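Local coordinates for beta-glucuronidase (Dictyoglomus thermophilum, PDB 6XXW), which probably hydrolyses beta-D-glucuronides, as a member of glycosyl hydrolase family 2 built from a sugar-binding domain, a linking beta domain and a TIM barrel, at residues K77-I82 with E134-I139; L145-L150 with G381-K386; I182-V187 with Y344-L349; A363-L368 with E389-I394. All blocks are in the same frame, centred on the assembly; numbering follows the deposited sequence.

Contact 1. Residues K77-I82 with E134-I139; sequences KKSFFI and ENIIEI
Phe-80 and Asn-135 form one of the two hydrogen-bonded pairs that join residues 77-82 to 134-139 in antiparallel register. Phe-80 N gives to Asn-135 O at 2.9 Å, and Asn-135 N returns a short bond of 2.6 Å to Phe-80 O. The same carbonyl oxygen receives a weak second bond from the side-chain nitrogen Asn-135 ND2, while Asn-135 OD1 is taken up by Asn-130 N. Lys-78 and Ile-137 make the other pair, Ile-137 N reaching Lys-78 O at 2.9 Å with an N-H...O angle of 164°. On the sheet face bearing Lys-77, Ser-79 and Phe-81, Ser-79 OG donates to Glu-134 OE2 (2.8 Å) on the anti side of that oxygen, tilted 26° out of the carboxylate plane. The extended Glu-134 chain, CG anti to its backbone N (chi1 -170°), carries the carboxylate alongside the neighbouring strand to that hydroxyl.

The opposite face, with Lys-78, Phe-80, Asn-135 and Ile-137, is where the packing concentrates. Asn-135 CB sits over the Phe-80 ring, 3.6 Å from its centroid, in a CH-pi contact, while Ile-137 CB touches Phe-80 CE1 at 3.7 Å.

Such pairing is plain beta-sheet architecture within the sugar-binding domain. Strand 32-43 flanks strand 73-81, with Trp-39 packing on Lys-78 and Ile-137; strand 101-106 borders 134-142; and Phe-80 leans on Ile-188 of strand 185-191. Phe-81 packs on Ser-27 of a second subunit.

Contact 2. Residues L145-L150 with G381-K386; sequences LTWDVL and GRVDGK
Trp-147 and Arg-382 make the tight half of this contact between two domains. The aliphatic stem of the arginine runs alongside the indole in the same direction: Arg-382 CG lies over one face, 3.9 Å from the centroid of the five-membered ring and 16° off its normal, a CH-pi contact. Extended from CG to NE, the chain carries its CD onward to Trp-147 CZ2 (3.9 Å), and the guanidinium, turned 48° from the indole plane, goes on to a salt bridge with Glu-375 and a bond to the Lys-376 carbonyl. Val-383 CG2 adds a methyl beside Trp-147 CE3 at 3.9 Å.

The other half is looser and lies toward solvent. Asp-148 OD2 comes within 3.2 Å of Lys-386 CE, yet stays 4.4 Å from Lys-386 NZ, beyond salt-bridge range. Bends at chi3 and chi4 curl Lys-386 NZ back to a salt bridge with Asp-384 OD2 (2.6 Å), on its syn lone pair. Asp-384 is also the N-cap of helix 385-402, whereas Asp-148 OD1 is held by Thr-146 OG1 at 2.6 Å.

The type I turn 146-149, between strands 134-142 and 153-157 of the sugar-binding domain, thus meets the start of helix 385-402 in the TIM barrel, where Thr-387 OG1 bonds the Trp-147 carbonyl.

Contact 3. Residues I182-V187 with Y344-L349; sequences IHRPVV and YSEEIL
Arg-184 lays the flat of its guanidinium on the peptide that joins Tyr-344 to Ser-345, and this face-on packing is the main element of the contact. Ser-345 N stands over the centre of the group, 3.4 Å from Arg-184 CZ, and Tyr-344 C lies toward its rim, 3.4 Å from Arg-184 NH2. The extended stretch from CG to NE carries the group across to that peptide.

Other van der Waals packing is slight. Arg-184 CD rests on Ser-345 CB at 3.6 Å, and Pro-185 CG makes a loose contact, 4.3 Å, with Glu-347 OE2, an oxygen hydrogen-bonded to Tyr-23 OH.

Among polar links, a water appears to bridge the two segments. It lies in the plane of the guanidinium at its edge, accepting from Arg-184 NH1 at 3.0 Å and donating to Glu-346 OE1 at 2.4 Å, a distance short enough to be treated with caution. Arg-184 NH2 forms a salt bridge with Glu-308 and bonds the Pro-343 carbonyl, while NH1 also serves the carbonyl of Phe-118. Glu-308 in turn accepts from Ser-345 N through its second oxygen, so one carboxylate grips both the guanidinium and the peptide.

Within the helical segment, Ser-345 is the N-cap of helix 346-355. Its OG, folded between the backbone N and the carbonyl carbon (chi1 66°), accepts a weak bond from Ile-348 N.

A buried arginine at a corner between two strands of the sugar-binding domain is therefore tied to the TIM barrel by face-on packing and a shared carboxylate; its positive charge is probably balanced chiefly by Glu-308, with Glu-346 contributing at longer range.

Contact 4. Residues A363-L368 with E389-I394; sequences APAVGL and EHHLEI
Ala-365 CB presses close to the imidazole of His-391, 3.3 Å from CE1 and obliquely to the ring. Ala-363 CB joins it near the same end of the imidazole, 4.0 Å from His-391 NE2, so that two methyls from alternate residues of the loop hold the ring. One helical turn further on, the CG2 branch of Ile-394 meets Pro-364 CD at 3.7 Å, the two side chains crossing at a slant, and Ala-363 CB stands a little farther from that methyl, at 4.3 Å. No hydrogen bond spans the two segments.

What places the imidazole is a second shell. With CG anti to the backbone N (chi1 -159°), His-391 reaches out from its helix toward the loop, and Tyr-427 OH bonds ND1 while the carbonyl of Val-413 takes a weak bond from NE2. Both ring nitrogens thus find partners in a buried setting. On the loop side, Ala-365 is the centre of an inverse gamma turn, and Ala-363 and Ala-365 are tied by backbone bonds to Ser-412 and Asn-415.

This is packing inside the TIM barrel: the loop leaving strand 358-362 lies beside strand 408-415, while helix 385-402, which joins these parallel strands in a beta-alpha-beta crossover, also offers His-391 to Phe-428 and Val-431 of helix 422-438.

Contacts 2 and 3 both join the sugar-binding domain to the TIM barrel, at places whose centres are 25 Å apart, whereas contacts 1 and 4 belong to one domain each. Contacts 2 and 4 share helix 385-402 and adjoin, their centres 9 Å apart: Leu-150 CD1 lies 3.6 Å from His-391 CG, extending the domain interface into the barrel packing. Contact 1 meets contact 3 through the sheet they have in common, where Ile-139 CD1 touches Ile-182 CD1 at 3.9 Å. Contacts 3 and 4 remain about 8 Å apart at their nearest atoms. A bound Tris molecule, probably from the crystallisation liquor, lies about 4 Å from the side chain of Glu-138 in contact 1.

Contact 1. Residues K77-I82 with E134-I139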
# COMPACT_ATOMS: atom_id res chain seq x y z
N LYS A 77 -0.04 -36.12 -15.46
CA LYS A 77 -0.27 -37.55 -15.33
C LYS A 77 -1.12 -37.85 -14.11
O LYS A 77 -0.91 -37.25 -13.04
CB LYS A 77 1.05 -38.33 -15.22
CG LYS A 77 0.87 -39.84 -15.04
CD LYS A 77 2.19 -40.57 -15.18
CE LYS A 77 2.44 -41.50 -14.01
NZ LYS A 77 3.83 -42.04 -14.01
N LYS A 78 -2.05 -38.81 -14.24
CA LYS A 78 -2.91 -39.18 -13.13
C LYS A 78 -3.45 -40.59 -13.35
O LYS A 78 -3.73 -40.99 -14.48
CB LYS A 78 -4.09 -38.22 -12.96
CG LYS A 78 -4.83 -38.37 -11.63
CD LYS A 78 -5.82 -37.26 -11.39
CE LYS A 78 -6.10 -37.12 -9.90
NZ LYS A 78 -7.46 -36.56 -9.64
N SER A 79 -3.61 -41.32 -12.25
CA SER A 79 -4.24 -42.63 -12.26
C SER A 79 -5.74 -42.50 -12.00
O SER A 79 -6.18 -41.65 -11.23
CB SER A 79 -3.64 -43.55 -11.18
OG SER A 79 -2.29 -43.84 -11.44
N PHE A 80 -6.51 -43.38 -12.64
CA PHE A 80 -7.93 -43.44 -12.38
C PHE A 80 -8.41 -44.87 -12.61
O PHE A 80 -7.78 -45.64 -13.33
CB PHE A 80 -8.72 -42.44 -13.24
CG PHE A 80 -8.67 -42.73 -14.71
CD1 PHE A 80 -7.58 -42.33 -15.48
CD2 PHE A 80 -9.73 -43.38 -15.34
CE1 PHE A 80 -7.53 -42.58 -16.84
CE2 PHE A 80 -9.68 -43.65 -16.70
CZ PHE A 80 -8.59 -43.24 -17.46
N PHE A 81 -9.51 -45.20 -11.96
CA PHE A 81 -10.08 -46.54 -12.00
C PHE A 81 -11.42 -46.47 -12.72
O PHE A 81 -12.22 -45.57 -12.45
CB PHE A 81 -10.26 -47.10 -10.58
CG PHE A 81 -8.96 -47.37 -9.88
CD1 PHE A 81 -8.27 -46.34 -9.24
CD2 PHE A 81 -8.41 -48.64 -9.87
CE1 PHE A 81 -7.06 -46.58 -8.61
CE2 PHE A 81 -7.20 -48.89 -9.24
CZ PHE A 81 -6.53 -47.86 -8.60
N ILE A 82 -11.65 -47.38 -13.64
CA ILE A 82 -12.91 -47.48 -14.37
C ILE A 82 -13.70 -48.63 -13.78
O ILE A 82 -13.16 -49.73 -13.66
CB ILE A 82 -12.69 -47.70 -15.88
CG1 ILE A 82 -12.02 -46.48 -16.53
CG2 ILE A 82 -14.02 -48.05 -16.57
CD1 ILE A 82 -12.97 -45.33 -16.79
N GLU A 134 -6.69 -50.14 -12.69
CA GLU A 134 -6.03 -48.84 -12.79
C GLU A 134 -5.81 -48.44 -14.25
O GLU A 134 -5.51 -49.28 -15.11
CB GLU A 134 -4.68 -48.87 -12.06
CG GLU A 134 -4.04 -47.49 -11.90
CD GLU A 134 -2.57 -47.57 -11.52
OE1 GLU A 134 -1.96 -48.64 -11.73
OE2 GLU A 134 -2.03 -46.57 -11.01
N ASN A 135 -5.98 -47.16 -14.52
CA ASN A 135 -5.68 -46.57 -15.82
C ASN A 135 -4.81 -45.34 -15.59
O ASN A 135 -4.77 -44.79 -14.49
CB ASN A 135 -6.96 -46.19 -16.55
CG ASN A 135 -7.82 -47.39 -16.88
OD1 ASN A 135 -7.85 -47.85 -18.02
ND2 ASN A 135 -8.51 -47.92 -15.87
N ILE A 136 -4.11 -44.93 -16.64
CA ILE A 136 -3.24 -43.75 -16.60
C ILE A 136 -3.68 -42.79 -17.69
O ILE A 136 -3.74 -43.17 -18.87
CB ILE A 136 -1.76 -44.13 -16.78
CG1 ILE A 136 -1.32 -45.16 -15.73
CG2 ILE A 136 -0.87 -42.88 -16.78
CD1 ILE A 136 -1.50 -44.69 -14.32
N ILE A 137 -3.99 -41.55 -17.31
CA ILE A 137 -4.21 -40.49 -18.28
C ILE A 137 -2.99 -39.58 -18.28
O ILE A 137 -2.44 -39.24 -17.21
CB ILE A 137 -5.49 -39.69 -18.00
CG1 ILE A 137 -5.56 -38.49 -18.96
CG2 ILE A 137 -5.55 -39.25 -16.54
CD1 ILE A 137 -6.90 -37.81 -19.01
N GLU A 138 -2.54 -39.21 -19.46
CA GLU A 138 -1.48 -38.22 -19.59
C GLU A 138 -1.93 -37.16 -20.58
O GLU A 138 -2.50 -37.47 -21.62
CB GLU A 138 -0.16 -38.86 -20.02
CG GLU A 138 0.40 -39.82 -18.98
CD GLU A 138 1.61 -40.57 -19.47
OE1 GLU A 138 2.74 -40.16 -19.12
OE2 GLU A 138 1.42 -41.57 -20.21
N ILE A 139 -1.69 -35.89 -20.23
CA ILE A 139 -2.09 -34.78 -21.07
C ILE A 139 -0.86 -33.93 -21.32
O ILE A 139 -0.22 -33.45 -20.37
CB ILE A 139 -3.22 -33.94 -20.44
CG1 ILE A 139 -4.47 -34.82 -20.28
CG2 ILE A 139 -3.51 -32.69 -21.31
CD1 ILE A 139 -5.61 -34.21 -19.46

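Contact 2. Residues L145-L150 with G381-K386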
# COMPACT_ATOMS: atom_id res chain seq x y z
N LEU A 145 3.25 -20.18 -28.87
CA LEU A 145 2.33 -19.54 -29.81
C LEU A 145 2.91 -19.53 -31.22
O LEU A 145 4.13 -19.58 -31.42
CB LEU A 145 2.05 -18.10 -29.36
CG LEU A 145 1.40 -17.95 -27.99
CD1 LEU A 145 1.58 -16.54 -27.44
CD2 LEU A 145 -0.07 -18.32 -28.07
N THR A 146 2.01 -19.48 -32.21
CA THR A 146 2.37 -19.32 -33.62
C THR A 146 1.42 -18.31 -34.25
O THR A 146 0.42 -17.89 -33.64
CB THR A 146 2.29 -20.63 -34.40
OG1 THR A 146 0.91 -20.98 -34.59
CG2 THR A 146 3.01 -21.76 -33.67
N TRP A 147 1.69 -17.93 -35.50
CA TRP A 147 0.79 -16.99 -36.15
C TRP A 147 -0.49 -17.63 -36.66
O TRP A 147 -1.37 -16.90 -37.12
CB TRP A 147 1.50 -16.26 -37.30
CG TRP A 147 2.27 -15.09 -36.79
CD1 TRP A 147 3.62 -15.01 -36.62
CD2 TRP A 147 1.74 -13.85 -36.32
NE1 TRP A 147 3.97 -13.79 -36.10
CE2 TRP A 147 2.83 -13.06 -35.90
CE3 TRP A 147 0.45 -13.32 -36.24
CZ2 TRP A 147 2.67 -11.77 -35.40
CZ3 TRP A 147 0.28 -12.04 -35.73
CH2 TRP A 147 1.39 -11.28 -35.32
N ASP A 148 -0.65 -18.95 -36.59
CA ASP A 148 -1.92 -19.54 -37.01
C ASP A 148 -2.69 -20.18 -35.87
O ASP A 148 -3.59 -20.98 -36.11
CB ASP A 148 -1.72 -20.56 -38.14
CG ASP A 148 -0.61 -21.52 -37.88
OD1 ASP A 148 -0.32 -21.79 -36.69
OD2 ASP A 148 -0.01 -22.00 -38.86
N VAL A 149 -2.37 -19.85 -34.63
CA VAL A 149 -3.25 -20.13 -33.50
C VAL A 149 -3.76 -18.79 -33.00
O VAL A 149 -3.14 -17.75 -33.23
CB VAL A 149 -2.56 -20.93 -32.38
CG1 VAL A 149 -1.72 -20.01 -31.51
CG2 VAL A 149 -3.60 -21.70 -31.53
N LEU A 150 -4.91 -18.81 -32.31
CA LEU A 150 -5.48 -17.61 -31.72
C LEU A 150 -5.53 -17.76 -30.20
O LEU A 150 -6.09 -18.75 -29.70
CB LEU A 150 -6.90 -17.34 -32.24
CG LEU A 150 -7.01 -16.99 -33.74
CD1 LEU A 150 -8.46 -16.99 -34.16
CD2 LEU A 150 -6.37 -15.62 -34.02
N GLY A 381 3.10 -14.79 -43.84
CA GLY A 381 4.03 -14.83 -42.74
C GLY A 381 3.38 -14.59 -41.39
O GLY A 381 3.89 -15.09 -40.37
N ARG A 382 2.27 -13.85 -41.35
CA ARG A 382 1.57 -13.64 -40.09
C ARG A 382 0.14 -14.15 -40.18
O ARG A 382 -0.08 -15.36 -40.30
CB ARG A 382 1.64 -12.16 -39.72
CG ARG A 382 3.07 -11.75 -39.37
CD ARG A 382 3.20 -10.31 -38.94
NE ARG A 382 4.57 -10.02 -38.51
CZ ARG A 382 5.21 -8.88 -38.77
NH1 ARG A 382 4.61 -7.91 -39.45
NH2 ARG A 382 6.45 -8.71 -38.34
N VAL A 383 -0.85 -13.26 -40.12
CA VAL A 383 -2.25 -13.67 -40.20
C VAL A 383 -2.60 -13.94 -41.66
O VAL A 383 -2.65 -13.02 -42.48
CB VAL A 383 -3.17 -12.61 -39.59
CG1 VAL A 383 -4.63 -13.01 -39.77
CG2 VAL A 383 -2.83 -12.38 -38.11
N ASP A 384 -2.85 -15.21 -41.98
CA ASP A 384 -3.04 -15.64 -43.37
C ASP A 384 -4.20 -16.64 -43.43
O ASP A 384 -5.04 -16.73 -42.53
CB ASP A 384 -1.74 -16.23 -43.92
CG ASP A 384 -1.28 -17.48 -43.16
OD1 ASP A 384 -2.01 -17.97 -42.26
OD2 ASP A 384 -0.18 -17.97 -43.48
N GLY A 385 -4.24 -17.43 -44.52
CA GLY A 385 -5.30 -18.40 -44.70
C GLY A 385 -5.35 -19.48 -43.63
O GLY A 385 -6.43 -19.97 -43.28
N LYS A 386 -4.18 -19.88 -43.11
CA LYS A 386 -4.16 -20.86 -42.02
C LYS A 386 -4.80 -20.29 -40.76
O LYS A 386 -5.56 -20.99 -40.07
CB LYS A 386 -2.73 -21.31 -41.75
CG LYS A 386 -1.98 -21.84 -42.98
CD LYS A 386 -0.63 -22.47 -42.62
CE LYS A 386 0.34 -21.49 -41.98
NZ LYS A 386 0.75 -20.36 -42.88

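Contact 3. Residues I182-V187 with Y344-L349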
# COMPACT_ATOMS: atom_id res chain seq x y z
N ILE A 182 -3.73 -26.80 -17.66
CA ILE A 182 -5.09 -27.29 -17.82
C ILE A 182 -5.99 -26.37 -17.00
O ILE A 182 -6.06 -26.49 -15.78
CB ILE A 182 -5.24 -28.75 -17.40
CG1 ILE A 182 -4.30 -29.65 -18.21
CG2 ILE A 182 -6.70 -29.20 -17.62
CD1 ILE A 182 -4.19 -31.06 -17.65
N HIS A 183 -6.70 -25.47 -17.69
CA HIS A 183 -7.39 -24.36 -17.04
C HIS A 183 -8.82 -24.69 -16.64
O HIS A 183 -9.41 -23.95 -15.84
CB HIS A 183 -7.38 -23.15 -17.97
CG HIS A 183 -6.02 -22.54 -18.15
ND1 HIS A 183 -5.68 -21.77 -19.25
CD2 HIS A 183 -4.92 -22.56 -17.36
CE1 HIS A 183 -4.43 -21.35 -19.12
NE2 HIS A 183 -3.95 -21.81 -17.98
N ARG A 184 -9.39 -25.76 -17.15
CA ARG A 184 -10.76 -26.12 -16.83
C ARG A 184 -10.82 -27.63 -16.57
O ARG A 184 -9.91 -28.36 -16.97
CB ARG A 184 -11.73 -25.69 -17.95
CG ARG A 184 -11.70 -24.17 -18.15
CD ARG A 184 -12.55 -23.67 -19.30
NE ARG A 184 -12.20 -22.29 -19.62
CZ ARG A 184 -12.42 -21.73 -20.80
NH1 ARG A 184 -13.00 -22.43 -21.78
NH2 ARG A 184 -12.07 -20.46 -21.02
N PRO A 185 -11.86 -28.10 -15.89
CA PRO A 185 -11.84 -29.47 -15.36
C PRO A 185 -11.69 -30.54 -16.43
O PRO A 185 -12.21 -30.43 -17.54
CB PRO A 185 -13.19 -29.58 -14.64
CG PRO A 185 -13.46 -28.18 -14.17
CD PRO A 185 -12.98 -27.32 -15.32
N VAL A 186 -10.94 -31.58 -16.07
CA VAL A 186 -10.88 -32.82 -16.82
C VAL A 186 -11.89 -33.77 -16.20
O VAL A 186 -11.86 -34.01 -14.99
CB VAL A 186 -9.47 -33.43 -16.76
CG1 VAL A 186 -9.42 -34.72 -17.57
CG2 VAL A 186 -8.41 -32.42 -17.25
N VAL A 187 -12.80 -34.32 -17.01
CA VAL A 187 -13.79 -35.23 -16.47
C VAL A 187 -13.98 -36.41 -17.42
O VAL A 187 -13.69 -36.33 -18.62
CB VAL A 187 -15.16 -34.55 -16.21
CG1 VAL A 187 -14.98 -33.24 -15.41
CG2 VAL A 187 -15.88 -34.29 -17.51
N TYR A 344 -15.10 -18.00 -22.31
CA TYR A 344 -14.88 -18.35 -20.92
C TYR A 344 -15.35 -19.79 -20.67
O TYR A 344 -15.87 -20.47 -21.56
CB TYR A 344 -15.57 -17.37 -19.97
CG TYR A 344 -14.94 -15.98 -19.89
CD1 TYR A 344 -13.80 -15.66 -20.63
CD2 TYR A 344 -15.50 -14.99 -19.07
CE1 TYR A 344 -13.23 -14.36 -20.55
CE2 TYR A 344 -14.95 -13.72 -18.99
CZ TYR A 344 -13.81 -13.41 -19.73
OH TYR A 344 -13.29 -12.13 -19.63
N SER A 345 -15.13 -20.26 -19.45
CA SER A 345 -15.64 -21.57 -19.07
C SER A 345 -17.16 -21.60 -19.18
O SER A 345 -17.84 -20.60 -18.93
CB SER A 345 -15.21 -21.90 -17.65
OG SER A 345 -15.85 -21.01 -16.74
N GLU A 346 -17.68 -22.78 -19.54
CA GLU A 346 -19.13 -22.98 -19.57
C GLU A 346 -19.75 -22.65 -18.22
O GLU A 346 -20.87 -22.11 -18.16
CB GLU A 346 -19.45 -24.42 -19.97
CG GLU A 346 -18.75 -24.87 -21.25
CD GLU A 346 -17.54 -25.80 -21.02
OE1 GLU A 346 -16.55 -25.37 -20.37
OE2 GLU A 346 -17.58 -26.95 -21.54
N GLU A 347 -19.04 -22.97 -17.14
CA GLU A 347 -19.50 -22.67 -15.79
C GLU A 347 -19.89 -21.21 -15.64
O GLU A 347 -20.92 -20.88 -15.05
CB GLU A 347 -18.40 -23.04 -14.79
CG GLU A 347 -18.28 -24.55 -14.49
CD GLU A 347 -17.44 -25.33 -15.51
OE1 GLU A 347 -16.95 -24.75 -16.50
OE2 GLU A 347 -17.28 -26.56 -15.30
N ILE A 348 -19.09 -20.29 -16.21
CA ILE A 348 -19.42 -18.88 -16.07
C ILE A 348 -20.71 -18.54 -16.83
O ILE A 348 -21.52 -17.71 -16.37
CB ILE A 348 -18.23 -18.01 -16.52
CG1 ILE A 348 -17.19 -17.98 -15.39
CG2 ILE A 348 -18.69 -16.58 -16.88
CD1 ILE A 348 -15.88 -17.30 -15.81
N LEU A 349 -20.95 -19.18 -17.98
CA LEU A 349 -22.18 -18.90 -18.72
C LEU A 349 -23.42 -19.45 -18.01
O LEU A 349 -24.48 -18.82 -18.04
CB LEU A 349 -22.08 -19.45 -20.15
CG LEU A 349 -21.00 -18.77 -21.00
CD1 LEU A 349 -21.11 -19.24 -22.43
CD2 LEU A 349 -21.14 -17.26 -20.95
O HOH W 1 -14.59 -25.02 -21.74

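Contact 4. Residues A363-L368 with E389-I394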
# COMPACT_ATOMS: atom_id res chain seq x y z
N ALA A 363 -14.43 -14.35 -29.48
CA ALA A 363 -13.42 -15.27 -29.99
C ALA A 363 -12.02 -14.77 -29.64
O ALA A 363 -11.80 -13.57 -29.48
CB ALA A 363 -13.56 -15.42 -31.50
N PRO A 364 -11.03 -15.69 -29.57
CA PRO A 364 -9.70 -15.30 -29.10
C PRO A 364 -8.83 -14.58 -30.12
O PRO A 364 -7.59 -14.70 -30.06
CB PRO A 364 -9.06 -16.64 -28.71
CG PRO A 364 -10.05 -17.69 -29.01
CD PRO A 364 -11.11 -17.12 -29.87
N ALA A 365 -9.43 -13.83 -31.04
CA ALA A 365 -8.69 -13.09 -32.07
C ALA A 365 -8.25 -11.73 -31.52
O ALA A 365 -8.69 -10.66 -31.93
CB ALA A 365 -9.54 -12.94 -33.33
N VAL A 366 -7.34 -11.81 -30.56
CA VAL A 366 -6.75 -10.65 -29.91
C VAL A 366 -5.25 -10.75 -30.13
O VAL A 366 -4.69 -11.85 -30.19
CB VAL A 366 -7.12 -10.59 -28.41
CG1 VAL A 366 -6.69 -11.88 -27.69
CG2 VAL A 366 -6.53 -9.33 -27.73
N GLY A 367 -4.59 -9.60 -30.26
CA GLY A 367 -3.19 -9.59 -30.59
C GLY A 367 -2.89 -9.54 -32.07
O GLY A 367 -1.72 -9.67 -32.46
N LEU A 368 -3.91 -9.35 -32.91
CA LEU A 368 -3.72 -9.24 -34.36
C LEU A 368 -3.39 -7.80 -34.73
O LEU A 368 -4.05 -7.14 -35.52
CB LEU A 368 -4.96 -9.74 -35.09
CG LEU A 368 -5.13 -11.26 -35.21
CD1 LEU A 368 -5.47 -11.89 -33.88
CD2 LEU A 368 -6.22 -11.58 -36.25
N GLU A 389 -8.57 -20.17 -41.32
CA GLU A 389 -9.14 -21.51 -41.15
C GLU A 389 -9.35 -21.83 -39.67
O GLU A 389 -10.41 -22.35 -39.28
CB GLU A 389 -8.21 -22.54 -41.79
CG GLU A 389 -8.86 -23.89 -42.03
CD GLU A 389 -9.76 -23.90 -43.25
OE1 GLU A 389 -9.92 -22.82 -43.88
OE2 GLU A 389 -10.31 -24.97 -43.58
N HIS A 390 -8.36 -21.53 -38.82
CA HIS A 390 -8.50 -21.77 -37.39
C HIS A 390 -9.61 -20.90 -36.79
O HIS A 390 -10.42 -21.38 -35.99
CB HIS A 390 -7.17 -21.51 -36.67
CG HIS A 390 -7.24 -21.70 -35.18
ND1 HIS A 390 -7.50 -22.92 -34.61
CD2 HIS A 390 -7.06 -20.83 -34.16
CE1 HIS A 390 -7.48 -22.80 -33.29
NE2 HIS A 390 -7.22 -21.54 -32.99
N HIS A 391 -9.64 -19.63 -37.18
CA HIS A 391 -10.68 -18.72 -36.67
C HIS A 391 -12.07 -19.24 -37.01
O HIS A 391 -12.98 -19.22 -36.16
CB HIS A 391 -10.44 -17.33 -37.26
CG HIS A 391 -11.06 -16.21 -36.49
ND1 HIS A 391 -10.61 -14.90 -36.59
CD2 HIS A 391 -12.12 -16.17 -35.65
CE1 HIS A 391 -11.35 -14.12 -35.84
NE2 HIS A 391 -12.27 -14.86 -35.24
N LEU A 392 -12.27 -19.72 -38.24
CA LEU A 392 -13.57 -20.25 -38.64
C LEU A 392 -13.93 -21.50 -37.85
O LEU A 392 -15.09 -21.68 -37.45
CB LEU A 392 -13.59 -20.55 -40.14
CG LEU A 392 -13.40 -19.34 -41.06
CD1 LEU A 392 -13.11 -19.80 -42.50
CD2 LEU A 392 -14.58 -18.37 -41.01
N GLU A 393 -12.96 -22.39 -37.63
CA GLU A 393 -13.23 -23.56 -36.80
C GLU A 393 -13.56 -23.15 -35.37
O GLU A 393 -14.42 -23.76 -34.72
CB GLU A 393 -12.04 -24.52 -36.84
CG GLU A 393 -11.73 -25.02 -38.26
CD GLU A 393 -10.67 -26.11 -38.31
OE1 GLU A 393 -9.48 -25.80 -38.12
OE2 GLU A 393 -11.04 -27.28 -38.57
N ILE A 394 -12.89 -22.11 -34.87
CA ILE A 394 -13.17 -21.62 -33.52
C ILE A 394 -14.62 -21.14 -33.40
O ILE A 394 -15.33 -21.48 -32.44
CB ILE A 394 -12.19 -20.49 -33.14
CG1 ILE A 394 -10.80 -21.07 -32.83
CG2 ILE A 394 -12.74 -19.66 -31.96
CD1 ILE A 394 -10.81 -22.20 -31.85